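Local coordinates for UPF0131 protein ykqA (Bacillus subtilis, PDB 2QIK) that probably acts as a gamma-glutamylcyclotransferase, cyclising gamma-glutamyl groups to release 5-oxoproline, at residues 26-31 and 87-92; 131-136 and 231-236; 158-163 and 215-220; 164-169 and 180-185. One frame throughout, in Å; residues are numbered along the deposited sequence. Where two conformers were deposited one is given.

Contact 1: residues 26-31 and 87-92; sequences CINEQA and TDVGIK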
loop_
_atom_site.group_PDB
_atom_site.type_symbol
_atom_site.label_atom_id
_atom_site.label_comp_id
_atom_site.label_asym_id
_atom_site.label_seq_id
_atom_site.Cartn_x
_atom_site.Cartn_y
_atom_site.Cartn_z
ATOM N N CYS A 26 11.301 -6.577 8.714
ATOM C CA CYS A 26 9.932 -6.181 8.384
ATOM C C CYS A 26 9.197 -7.450 7.937
ATOM O O CYS A 26 9.580 -8.079 6.926
ATOM C CB CYS A 26 9.899 -5.120 7.297
ATOM S SG CYS A 26 8.229 -4.619 6.910
ATOM N N ILE A 27 8.214 -7.858 8.730
ATOM C CA ILE A 27 7.424 -9.019 8.423
ATOM C C ILE A 27 6.247 -8.674 7.447
ATOM O O ILE A 27 5.911 -9.463 6.579
ATOM C CB ILE A 27 6.929 -9.651 9.730
ATOM C CG1 ILE A 27 8.064 -9.895 10.742
ATOM C CG2 ILE A 27 6.177 -10.972 9.412
ATOM C CD1 ILE A 27 9.190 -10.758 10.122
ATOM N N ASN A 28 5.632 -7.520 7.661
ATOM C CA ASN A 28 4.576 -7.053 6.783
ATOM C C ASN A 28 4.667 -5.572 6.590
ATOM O O ASN A 28 4.593 -4.794 7.520
ATOM C CB ASN A 28 3.206 -7.367 7.363
ATOM C CG ASN A 28 2.934 -8.837 7.514
ATOM O OD1 ASN A 28 2.459 -9.499 6.546
ATOM N ND2 ASN A 28 3.221 -9.348 8.634
ATOM N N GLU A 29 4.751 -5.177 5.324
ATOM C CA GLU A 29 4.655 -3.790 4.944
ATOM C C GLU A 29 3.225 -3.277 4.926
ATOM O O GLU A 29 3.000 -2.055 5.062
ATOM C CB GLU A 29 5.240 -3.567 3.496
ATOM C CG GLU A 29 6.692 -3.962 3.379
ATOM C CD GLU A 29 7.222 -3.936 1.955
ATOM O OE1 GLU A 29 8.329 -4.383 1.746
ATOM O OE2 GLU A 29 6.566 -3.388 1.058
ATOM N N GLN A 30 2.288 -4.186 4.758
ATOM C CA GLN A 30 0.881 -3.815 4.626
ATOM C C GLN A 30 0.149 -4.484 5.793
ATOM O O GLN A 30 0.126 -5.705 5.943
ATOM C CB GLN A 30 0.277 -4.277 3.316
ATOM C CG GLN A 30 1.076 -3.787 2.076
ATOM C CD GLN A 30 1.285 -2.299 2.010
ATOM O OE1 GLN A 30 0.512 -1.511 2.551
ATOM N NE2 GLN A 30 2.359 -1.891 1.276
ATOM N N ALA A 31 -0.405 -3.708 6.700
ATOM C CA ALA A 31 -1.018 -4.252 7.905
ATOM C C ALA A 31 -1.985 -3.228 8.494
ATOM O O ALA A 31 -1.841 -2.030 8.241
ATOM C CB ALA A 31 0.035 -4.613 8.941
ATOM N N THR A 87 -3.208 -8.792 8.113
ATOM C CA THR A 87 -2.195 -8.725 7.053
ATOM C C THR A 87 -2.645 -9.483 5.856
ATOM O O THR A 87 -3.662 -10.188 5.904
ATOM C CB THR A 87 -0.838 -9.255 7.507
ATOM O OG1 THR A 87 -0.796 -10.703 7.440
ATOM C CG2 THR A 87 -0.442 -8.764 8.935
ATOM N N ASP A 88 -1.893 -9.394 4.764
ATOM C CA ASP A 88 -2.297 -10.144 3.567
ATOM C C ASP A 88 -2.158 -11.653 3.745
ATOM O O ASP A 88 -2.666 -12.389 2.874
ATOM C CB ASP A 88 -1.484 -9.690 2.374
ATOM C CG ASP A 88 -1.862 -8.343 1.853
ATOM O OD1 ASP A 88 -2.734 -7.654 2.421
ATOM O OD2 ASP A 88 -1.240 -7.903 0.859
ATOM N N VAL A 89 -1.457 -12.117 4.794
ATOM C CA VAL A 89 -1.278 -13.514 5.037
ATOM C C VAL A 89 -1.727 -13.973 6.422
ATOM O O VAL A 89 -1.415 -15.101 6.905
ATOM C CB VAL A 89 0.151 -13.904 4.782
ATOM C CG1 VAL A 89 0.579 -13.667 3.360
ATOM C CG2 VAL A 89 1.116 -13.195 5.788
ATOM N N GLY A 90 -2.760 -13.401 6.857
ATOM C CA GLY A 90 -3.359 -13.771 8.085
ATOM C C GLY A 90 -3.304 -12.752 9.184
ATOM O O GLY A 90 -2.728 -11.715 9.087
ATOM N N ILE A 91 -3.907 -13.158 10.299
ATOM C CA ILE A 91 -4.027 -12.322 11.485
ATOM C C ILE A 91 -2.932 -12.653 12.418
ATOM O O ILE A 91 -2.720 -13.827 12.709
ATOM C CB ILE A 91 -5.497 -12.407 12.012
ATOM C CG1 ILE A 91 -6.347 -11.807 10.823
ATOM C CG2 ILE A 91 -5.645 -11.583 13.220
ATOM C CD1 ILE A 91 -7.819 -11.723 10.976
ATOM N N LYS A 92 -2.274 -11.622 12.980
ATOM C CA LYS A 92 -1.079 -11.732 13.825
ATOM C C LYS A 92 -1.332 -10.987 15.122
ATOM O O LYS A 92 -1.963 -9.951 15.105
ATOM C CB LYS A 92 0.132 -11.072 13.105
ATOM C CG LYS A 92 0.490 -11.745 11.820
ATOM C CD LYS A 92 1.834 -11.303 11.328
ATOM C CE LYS A 92 2.228 -12.024 9.983
ATOM N NZ LYS A 92 2.587 -13.465 10.121
HETATM O O HOH W 1 0.616 -7.956 4.580
#

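Contact 2: residues 131-136 and 231-236; sequences FAYGSC and TFLVLQ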
loop_
_atom_site.group_PDB
_atom_site.type_symbol
_atom_site.label_atom_id
_atom_site.label_comp_id
_atom_site.label_asym_id
_atom_site.label_seq_id
_atom_site.Cartn_x
_atom_site.Cartn_y
_atom_site.Cartn_z
ATOM N N PHE A 131 3.010 4.228 -8.504
ATOM C CA PHE A 131 3.277 2.873 -9.048
ATOM C C PHE A 131 1.966 2.201 -9.484
ATOM O O PHE A 131 1.088 1.944 -8.630
ATOM C CB PHE A 131 3.977 2.054 -8.002
ATOM C CG PHE A 131 4.376 0.697 -8.441
ATOM C CD1 PHE A 131 5.416 0.459 -9.334
ATOM C CD2 PHE A 131 3.729 -0.425 -7.950
ATOM C CE1 PHE A 131 5.756 -0.849 -9.745
ATOM C CE2 PHE A 131 4.077 -1.703 -8.444
ATOM C CZ PHE A 131 5.074 -1.885 -9.263
ATOM N N ALA A 132 1.848 1.982 -10.779
ATOM C CA ALA A 132 0.692 1.347 -11.351
ATOM C C ALA A 132 1.052 -0.058 -11.801
ATOM O O ALA A 132 2.054 -0.248 -12.506
ATOM C CB ALA A 132 0.260 2.166 -12.636
ATOM N N TYR A 133 0.195 -1.015 -11.506
ATOM C CA TYR A 133 0.431 -2.428 -11.796
ATOM C C TYR A 133 -0.688 -3.061 -12.612
ATOM O O TYR A 133 -0.608 -4.243 -12.943
ATOM C CB TYR A 133 0.678 -3.195 -10.499
ATOM C CG TYR A 133 -0.464 -3.074 -9.507
ATOM C CD1 TYR A 133 -0.420 -2.139 -8.519
ATOM C CD2 TYR A 133 -1.604 -3.825 -9.634
ATOM C CE1 TYR A 133 -1.513 -1.954 -7.627
ATOM C CE2 TYR A 133 -2.648 -3.680 -8.786
ATOM C CZ TYR A 133 -2.631 -2.727 -7.792
ATOM O OH TYR A 133 -3.718 -2.660 -6.987
ATOM N N GLY A 134 -1.732 -2.315 -12.907
ATOM C CA GLY A 134 -2.824 -2.832 -13.687
ATOM C C GLY A 134 -3.235 -1.887 -14.801
ATOM O O GLY A 134 -2.428 -1.497 -15.573
ATOM N N SER A 135 -4.559 -1.600 -14.897
ATOM C CA SER A 135 -5.043 -0.797 -16.036
ATOM C C SER A 135 -4.550 0.640 -16.014
ATOM O O SER A 135 -4.562 1.275 -17.053
ATOM C CB SER A 135 -6.507 -0.796 -16.239
ATOM O OG SER A 135 -7.152 0.038 -15.340
ATOM N N CYS A 136 -4.027 1.110 -14.871
ATOM C CA CYS A 136 -3.370 2.425 -14.878
ATOM C C CYS A 136 -2.010 2.401 -15.590
ATOM O O CYS A 136 -1.412 3.466 -15.731
ATOM C CB CYS A 136 -3.208 2.989 -13.475
ATOM S SG CYS A 136 -4.810 3.454 -12.793
ATOM N N THR A 231 0.787 3.643 -4.232
ATOM C CA THR A 231 0.015 2.690 -5.005
ATOM C C THR A 231 -1.343 2.527 -4.351
ATOM O O THR A 231 -1.633 3.227 -3.391
ATOM C CB THR A 231 0.853 1.392 -5.165
ATOM O OG1 THR A 231 0.272 0.610 -6.215
ATOM C CG2 THR A 231 0.887 0.558 -3.947
ATOM N N PHE A 232 -2.196 1.669 -4.916
ATOM C CA PHE A 232 -3.502 1.441 -4.356
ATOM C C PHE A 232 -3.700 -0.036 -4.224
ATOM O O PHE A 232 -3.307 -0.816 -5.110
ATOM C CB PHE A 232 -4.609 2.066 -5.236
ATOM C CG PHE A 232 -4.564 3.541 -5.268
ATOM C CD1 PHE A 232 -3.794 4.192 -6.199
ATOM C CD2 PHE A 232 -5.239 4.297 -4.321
ATOM C CE1 PHE A 232 -3.695 5.556 -6.201
ATOM C CE2 PHE A 232 -5.170 5.662 -4.322
ATOM C CZ PHE A 232 -4.383 6.295 -5.261
ATOM N N LEU A 233 -4.265 -0.455 -3.069
ATOM C CA LEU A 233 -4.450 -1.928 -2.760
ATOM C C LEU A 233 -5.899 -2.188 -2.371
ATOM O O LEU A 233 -6.542 -1.331 -1.776
ATOM C CB LEU A 233 -3.507 -2.372 -1.634
ATOM C CG LEU A 233 -2.029 -2.146 -1.908
ATOM C CD1 LEU A 233 -1.227 -2.415 -0.647
ATOM C CD2 LEU A 233 -1.553 -2.939 -3.104
ATOM N N VAL A 234 -6.400 -3.362 -2.774
ATOM C CA VAL A 234 -7.765 -3.724 -2.497
ATOM C C VAL A 234 -8.006 -3.889 -1.019
ATOM O O VAL A 234 -7.226 -4.491 -0.292
ATOM C CB VAL A 234 -8.115 -5.029 -3.243
ATOM C CG1 VAL A 234 -9.461 -5.590 -2.847
ATOM C CG2 VAL A 234 -8.099 -4.809 -4.719
ATOM N N LEU A 235 -9.150 -3.371 -0.546
ATOM C CA LEU A 235 -9.555 -3.508 0.842
ATOM C C LEU A 235 -10.270 -4.777 1.188
ATOM O O LEU A 235 -9.954 -5.399 2.216
ATOM C CB LEU A 235 -10.373 -2.256 1.249
ATOM C CG LEU A 235 -9.501 -1.064 1.478
ATOM C CD1 LEU A 235 -10.315 0.251 1.415
ATOM C CD2 LEU A 235 -8.804 -1.168 2.824
ATOM N N GLN A 236 -11.195 -5.221 0.375
ATOM C CA GLN A 236 -11.874 -6.494 0.650
ATOM C C GLN A 236 -11.444 -7.527 -0.404
ATOM O O GLN A 236 -11.966 -7.574 -1.537
ATOM C CB GLN A 236 -13.350 -6.225 0.483
ATOM C CG GLN A 236 -14.160 -5.389 1.520
ATOM C CD GLN A 236 -13.801 -3.895 1.813
ATOM O OE1 GLN A 236 -14.100 -2.855 1.027
ATOM N NE2 GLN A 236 -13.283 -3.752 3.072
#

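Contact 3: residues 158-163 and 215-220; sequences AVLKGY and AFVDVE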
loop_
_atom_site.group_PDB
_atom_site.type_symbol
_atom_site.label_atom_id
_atom_site.label_comp_id
_atom_site.label_asym_id
_atom_site.label_seq_id
_atom_site.Cartn_x
_atom_site.Cartn_y
_atom_site.Cartn_z
ATOM N N ALA A 158 9.277 -0.765 -13.242
ATOM C CA ALA A 158 9.723 -0.852 -11.932
ATOM C C ALA A 158 9.396 -2.236 -11.392
ATOM O O ALA A 158 8.352 -2.830 -11.666
ATOM C CB ALA A 158 9.031 0.283 -11.100
ATOM N N VAL A 159 10.311 -2.729 -10.604
ATOM C CA VAL A 159 10.218 -4.037 -10.026
ATOM C C VAL A 159 9.861 -3.860 -8.542
ATOM O O VAL A 159 10.464 -3.018 -7.842
ATOM C CB VAL A 159 11.506 -4.794 -10.204
ATOM C CG1 VAL A 159 11.491 -6.087 -9.460
ATOM C CG2 VAL A 159 11.816 -5.099 -11.672
ATOM N N LEU A 160 8.934 -4.718 -8.063
ATOM C CA LEU A 160 8.511 -4.715 -6.659
ATOM C C LEU A 160 8.670 -6.115 -6.097
ATOM O O LEU A 160 7.907 -7.026 -6.429
ATOM C CB LEU A 160 7.061 -4.223 -6.521
ATOM C CG LEU A 160 6.528 -4.234 -5.084
ATOM C CD1 LEU A 160 7.321 -3.409 -4.066
ATOM C CD2 LEU A 160 5.118 -3.710 -5.077
ATOM N N LYS A 161 9.607 -6.270 -5.175
ATOM C CA LYS A 161 9.874 -7.540 -4.507
ATOM C C LYS A 161 8.859 -7.742 -3.389
ATOM O O LYS A 161 8.572 -6.789 -2.663
ATOM C CB LYS A 161 11.250 -7.421 -3.831
ATOM C CG LYS A 161 12.370 -7.107 -4.864
ATOM C CD LYS A 161 13.652 -7.853 -4.612
ATOM C CE LYS A 161 14.594 -7.925 -5.848
ATOM N NZ LYS A 161 13.880 -8.199 -7.162
ATOM N N GLY A 162 8.332 -8.928 -3.237
ATOM C CA GLY A 162 7.512 -9.324 -2.138
ATOM C C GLY A 162 6.022 -9.407 -2.363
ATOM O O GLY A 162 5.264 -9.764 -1.468
ATOM N N TYR A 163 5.598 -9.009 -3.553
ATOM C CA TYR A 163 4.179 -8.900 -3.927
ATOM C C TYR A 163 3.917 -9.639 -5.212
ATOM O O TYR A 163 4.809 -9.695 -6.073
ATOM C CB TYR A 163 3.809 -7.433 -4.140
ATOM C CG TYR A 163 3.895 -6.554 -2.910
ATOM C CD1 TYR A 163 5.109 -6.097 -2.423
ATOM C CD2 TYR A 163 2.772 -6.101 -2.298
ATOM C CE1 TYR A 163 5.203 -5.286 -1.344
ATOM C CE2 TYR A 163 2.816 -5.240 -1.229
ATOM C CZ TYR A 163 3.999 -4.858 -0.718
ATOM O OH TYR A 163 4.088 -4.007 0.371
ATOM N N ALA A 215 -1.602 3.250 -0.512
ATOM C CA ALA A 215 -0.588 2.489 0.136
ATOM C C ALA A 215 0.753 2.907 -0.388
ATOM O O ALA A 215 0.845 3.649 -1.376
ATOM C CB ALA A 215 -0.829 0.994 -0.058
ATOM N N PHE A 216 1.823 2.427 0.218
ATOM C CA PHE A 216 3.179 2.883 -0.093
ATOM C C PHE A 216 4.103 1.675 -0.283
ATOM O O PHE A 216 4.022 0.721 0.520
ATOM C CB PHE A 216 3.721 3.831 0.972
ATOM C CG PHE A 216 2.819 5.022 1.092
ATOM C CD1 PHE A 216 2.936 6.073 0.261
ATOM C CD2 PHE A 216 1.709 4.969 1.914
ATOM C CE1 PHE A 216 1.987 7.103 0.271
ATOM C CE2 PHE A 216 0.755 5.957 1.919
ATOM C CZ PHE A 216 0.951 7.030 1.105
ATOM N N VAL A 217 4.936 1.759 -1.292
ATOM C CA VAL A 217 5.905 0.744 -1.609
ATOM C C VAL A 217 7.169 1.406 -2.063
ATOM O O VAL A 217 7.196 2.494 -2.581
ATOM C CB VAL A 217 5.386 -0.243 -2.703
ATOM C CG1 VAL A 217 4.275 -1.069 -2.166
ATOM C CG2 VAL A 217 4.993 0.466 -3.997
ATOM N N ASP A 218 8.267 0.672 -1.891
ATOM C CA ASP A 218 9.615 1.082 -2.392
ATOM C C ASP A 218 9.914 0.233 -3.616
ATOM O O ASP A 218 9.754 -0.990 -3.591
ATOM C CB ASP A 218 10.719 0.850 -1.368
ATOM C CG ASP A 218 10.628 1.732 -0.153
ATOM O OD1 ASP A 218 9.772 2.627 -0.030
ATOM O OD2 ASP A 218 11.508 1.569 0.737
ATOM N N VAL A 219 10.337 0.843 -4.737
ATOM C CA VAL A 219 10.546 0.108 -5.968
ATOM C C VAL A 219 11.833 0.469 -6.611
ATOM O O VAL A 219 12.382 1.508 -6.269
ATOM C CB VAL A 219 9.405 0.268 -7.014
ATOM C CG1 VAL A 219 8.076 -0.086 -6.436
ATOM C CG2 VAL A 219 9.427 1.699 -7.622
ATOM N N GLU A 220 12.280 -0.431 -7.528
ATOM C CA GLU A 220 13.461 -0.217 -8.282
ATOM C C GLU A 220 13.114 0.105 -9.718
ATOM O O GLU A 220 12.483 -0.686 -10.324
ATOM C CB GLU A 220 14.438 -1.409 -8.173
ATOM C CG GLU A 220 15.827 -0.823 -8.354
ATOM C CD GLU A 220 16.994 -1.764 -8.211
ATOM O OE1 GLU A 220 16.834 -2.860 -7.590
ATOM O OE2 GLU A 220 18.065 -1.346 -8.724
HETATM O O HOH W 2 11.051 -3.412 -3.960
HETATM O O HOH W 3 14.499 -4.968 -7.301
#

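Contact 4: residues 164-169 and 180-185; sequences TTRFTL and LEDGGT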
loop_
_atom_site.group_PDB
_atom_site.type_symbol
_atom_site.label_atom_id
_atom_site.label_comp_id
_atom_site.label_asym_id
_atom_site.label_seq_id
_atom_site.Cartn_x
_atom_site.Cartn_y
_atom_site.Cartn_z
ATOM N N THR A 164 2.722 -10.146 -5.364
ATOM C CA THR A 164 2.174 -10.691 -6.597
ATOM C C THR A 164 0.980 -9.950 -7.041
ATOM O O THR A 164 0.121 -9.608 -6.262
ATOM C CB THR A 164 1.756 -12.160 -6.383
ATOM O OG1 THR A 164 2.854 -12.908 -5.823
ATOM C CG2 THR A 164 1.350 -12.823 -7.691
ATOM N N THR A 165 0.907 -9.692 -8.345
ATOM C CA THR A 165 -0.303 -9.082 -8.921
ATOM C C THR A 165 -1.396 -10.151 -9.019
ATOM O O THR A 165 -1.221 -11.209 -9.631
ATOM C CB THR A 165 -0.025 -8.455 -10.284
ATOM O OG1 THR A 165 0.951 -7.435 -10.153
ATOM C CG2 THR A 165 -1.261 -7.829 -10.893
ATOM N N ARG A 166 -2.514 -9.874 -8.356
ATOM C CA ARG A 166 -3.610 -10.828 -8.257
ATOM C C ARG A 166 -4.937 -10.133 -8.401
ATOM O O ARG A 166 -5.033 -8.941 -8.193
ATOM C CB ARG A 166 -3.540 -11.513 -6.904
ATOM C CG ARG A 166 -2.365 -12.382 -6.712
ATOM C CD ARG A 166 -2.535 -13.317 -5.547
ATOM N NE ARG A 166 -1.326 -14.091 -5.271
ATOM C CZ ARG A 166 -1.010 -15.211 -5.941
ATOM N NH1 ARG A 166 -1.831 -15.718 -6.844
ATOM N NH2 ARG A 166 0.102 -15.825 -5.672
ATOM N N PHE A 167 -5.975 -10.862 -8.772
ATOM C CA PHE A 167 -7.247 -10.295 -9.190
ATOM C C PHE A 167 -8.279 -10.554 -8.089
ATOM O O PHE A 167 -9.081 -11.476 -8.190
ATOM C CB PHE A 167 -7.616 -10.853 -10.561
ATOM C CG PHE A 167 -6.660 -10.356 -11.569
ATOM C CD1 PHE A 167 -5.394 -10.887 -11.719
ATOM C CD2 PHE A 167 -6.983 -9.222 -12.264
ATOM C CE1 PHE A 167 -4.472 -10.257 -12.553
ATOM C CE2 PHE A 167 -6.110 -8.639 -13.127
ATOM C CZ PHE A 167 -4.850 -9.113 -13.236
ATOM N N THR A 168 -8.186 -9.748 -7.020
ATOM C CA THR A 168 -8.877 -10.016 -5.782
ATOM C C THR A 168 -10.083 -9.107 -5.527
ATOM O O THR A 168 -10.789 -9.336 -4.537
ATOM C CB THR A 168 -7.923 -9.841 -4.620
ATOM O OG1 THR A 168 -7.592 -8.468 -4.538
ATOM C CG2 THR A 168 -6.645 -10.636 -4.729
ATOM N N LEU A 169 -10.326 -8.096 -6.349
ATOM C CA LEU A 169 -11.518 -7.238 -6.186
ATOM C C LEU A 169 -12.631 -7.870 -6.958
ATOM O O LEU A 169 -12.528 -8.017 -8.164
ATOM C CB LEU A 169 -11.275 -5.817 -6.705
ATOM C CG LEU A 169 -12.451 -4.904 -6.440
ATOM C CD1 LEU A 169 -12.550 -4.471 -5.056
ATOM C CD2 LEU A 169 -12.344 -3.676 -7.356
ATOM N N LEU A 180 -0.871 -8.569 -3.752
ATOM C CA LEU A 180 -0.899 -9.277 -2.472
ATOM C C LEU A 180 0.498 -9.422 -1.959
ATOM O O LEU A 180 1.390 -9.843 -2.705
ATOM C CB LEU A 180 -1.494 -10.639 -2.635
ATOM C CG LEU A 180 -1.934 -11.402 -1.380
ATOM C CD1 LEU A 180 -3.078 -10.685 -0.719
ATOM C CD2 LEU A 180 -2.337 -12.837 -1.717
ATOM N N GLU A 181 0.744 -9.068 -0.685
ATOM C CA GLU A 181 2.096 -9.156 -0.096
ATOM C C GLU A 181 2.305 -10.592 0.377
ATOM O O GLU A 181 2.191 -10.913 1.549
ATOM C CB GLU A 181 2.213 -8.180 1.056
ATOM C CG GLU A 181 3.632 -7.992 1.525
ATOM C CD GLU A 181 3.767 -7.187 2.774
ATOM O OE1 GLU A 181 2.764 -6.722 3.333
ATOM O OE2 GLU A 181 4.923 -6.943 3.184
ATOM N N ASP A 182 2.623 -11.469 -0.579
ATOM C CA ASP A 182 2.685 -12.904 -0.372
ATOM C C ASP A 182 4.038 -13.513 -0.650
ATOM O O ASP A 182 4.176 -14.748 -0.687
ATOM C CB ASP A 182 1.593 -13.614 -1.182
ATOM C CG ASP A 182 1.755 -13.498 -2.679
ATOM O OD1 ASP A 182 0.824 -14.044 -3.398
ATOM O OD2 ASP A 182 2.801 -12.933 -3.154
ATOM N N GLY A 183 5.042 -12.665 -0.889
ATOM C CA GLY A 183 6.431 -13.098 -1.090
ATOM C C GLY A 183 6.773 -13.313 -2.540
ATOM O O GLY A 183 7.860 -13.815 -2.819
ATOM N N GLY A 184 5.870 -13.054 -3.471
ATOM C CA GLY A 184 6.137 -13.182 -4.896
ATOM C C GLY A 184 6.975 -11.970 -5.354
ATOM O O GLY A 184 7.594 -11.228 -4.577
ATOM N N THR A 185 7.030 -11.785 -6.654
ATOM C CA THR A 185 7.670 -10.594 -7.272
ATOM C C THR A 185 6.790 -10.137 -8.389
ATOM O O THR A 185 6.139 -10.949 -9.041
ATOM C CB THR A 185 9.107 -10.937 -7.786
ATOM O OG1 THR A 185 9.780 -9.720 -8.053
ATOM C CG2 THR A 185 9.111 -11.550 -9.183
HETATM O O HOH W 4 5.342 -14.010 -7.917
HETATM O O HOH W 5 2.891 -10.782 -10.177
#

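Contact 1: residues 26-31 and 87-92
T87 OG1, which sits 3.6 Å from N28 OD1 across the contact, is gripped twice within its own beta hairpin. It donates to G90 O at 2.7 Å, on a lone pair in the carbonyl plane, and accepts from V89 N in an ST turn. G90 O also takes the backbone N-H of T87, so the turn between strands 79-87 and 90-98 is tied by side chain and backbone together. In the five-stranded antiparallel sheet of the first AIG2-like region, strand 79-87 lies between 25-34 and 90-98. A chi1 of 81° puts the hydroxyl between the backbone N and the carbonyl carbon, and CG2 against the amide of N28.

No direct hydrogen bond joins the segments. N28, in a classic beta bulge with I27 opposite V60, crosses T87 at about a right angle: its OD1 lies 3.4 Å from T87 CB and its CG 3.7 Å from T87 CG2. N28 ND2 is buried without a polar partner; it lies 3.2 Å from K92 CE in one of two conformers of that lysine, so this contact is tentative. Polar contact runs through a water, which accepts from D88 N at 2.9 Å and sits 2.7 Å from Q30 O.

Contact 2: residues 131-136 and 231-236
Y133 lays the CD1-CE1 edge of its ring against T231 and F232: T231 OG1 lies in the ring plane 3.4 Å from Y133 CE1, and F232 O also meets that edge. The ring ends in a short hydrogen bond, Y133 OH to F232 O at 2.7 Å, with the donor tilted 24° from the carbonyl plane. A second hydroxyl bond runs the other way across the contact, from T231 OG1 to F131 O at 2.9 Å. With OG1 opposite its backbone N (chi1 -164°), T231 brings the hydroxyl to F131 O, beside the F131 side chain, with F131 CD2 4.0 Å away. Two backbone carbonyls, one from each segment, thus each accept a side-chain hydroxyl in a fully buried setting.

The loop Y133-G134-S135 resembles Y8-G9-T10 of the predicted substrate loop. Here the backbone N atoms of Y133 and C136 and the hydroxyl of S135 bind a citrate, probably from the crystallisation liquor, which may mark a pocket. Around it, T231 pairs with A215 of strand 212-221, F131 bonds to L230, and the Y133 ring is packed by Y212 and by A177 and M179 of strand 174-180.

Contact 3: residues 158-163 and 215-220
With CG swung opposite its backbone N (chi1 178°), L160 carries its two methyls over V217, crossing that side chain at about a right angle. L160 CD1 rests 4.0 Å from V217 CB and L160 CD2 4.0 Å from V217 CG1. V217 CG1, which lies opposite its own carbonyl carbon, also reaches the phenol end of Y163, whose OH is hydrogen-bonded to E29. Further along, A158 CB packs on V219 CG2 at 3.8 Å.

The backbones meet in a single antiparallel hydrogen-bonded pair, V159 with E220. V159 N donates to E220 O at 3.0 Å, and E220 N returns a nearly straight bond to V159 O at 3.2 Å (174° at the hydrogen). E220 O takes a second, weaker touch from A158 CA at 3.2 Å, a CA-H...O contact. This bridge joins strand 154-161, outermost in its three-stranded sheet, to strand 212-221. The short strand segments run at 128°, so the pairing soon ends: a water is bound by D218 O at 2.8 Å and only weakly by K161 N. The chemistry therefore divides in two: one pair of backbone bonds joins the strands at one end, while buried apolar branches hold them together beyond it.

Contact 4: residues 164-169 and 180-185
T164 OG1 and the R166 guanidinium share the carboxylate of D182, one oxygen each. The T164 hydroxyl donates to the syn lone pair of D182 OD2 at 2.7 Å. R166 and D182 approach each other from opposite directions, and the guanidinium grips side-on in a salt bridge that puts two nitrogens on a single atom: NE lies 2.9 Å from D182 OD1, nearly along the C-O axis, and NH2 lies 3.0 Å from it, on the syn side of OD1 and somewhat out of the carboxylate plane. NE and NH2 reach OD1 from opposite faces of the carboxylate. The two planes stand 76° apart, so the carboxylate is turned steeply against the guanidinium, with OD1 in the guanidinium plane. Four donors in all meet the carboxylate, because G184 N also reaches D182 OD2, at 3.1 Å, on the anti side; such a setting would favour the ionised form.

One shell out, T164 CG2 lies 3.6 Å above one face of the guanidinium, offset toward its rim, and L180 CD2 packs on R166 CD at 3.9 Å. R166 NH1 forms a second salt bridge, with E240. Two backbone bonds pair T164 with L180 and set the spacing of the chains. D182 turns its side chain toward 164-169, with chi1 65°. The D182-G184 bond makes this an Asx turn, placed where the chain leaves the beta hairpin of strands 164-171 and 174-180.

In the fold
Contacts 2, 3 and 4 build the second half of the chain; contact 1 lies in the first half, and its E29, Q30 and D88 reach across to the second. E29 OE2 lies 2.6 Å from Y163 OH of contact 3, E29 N is 2.8 Å from E181 OE2 of contact 4, and Q30 CD packs on L233 CD1 of contact 2. Contacts 3 and 4 are nested inside the loop that contact 2 closes; F131 CE1 touches A158 CB at 3.7 Å, and G162 N bonds to G184 O at 2.8 Å. The A31 side chain is about 9 Å from that of Y8 in the predicted substrate site; the Y133 side chain is about 3 Å from the bound citrate.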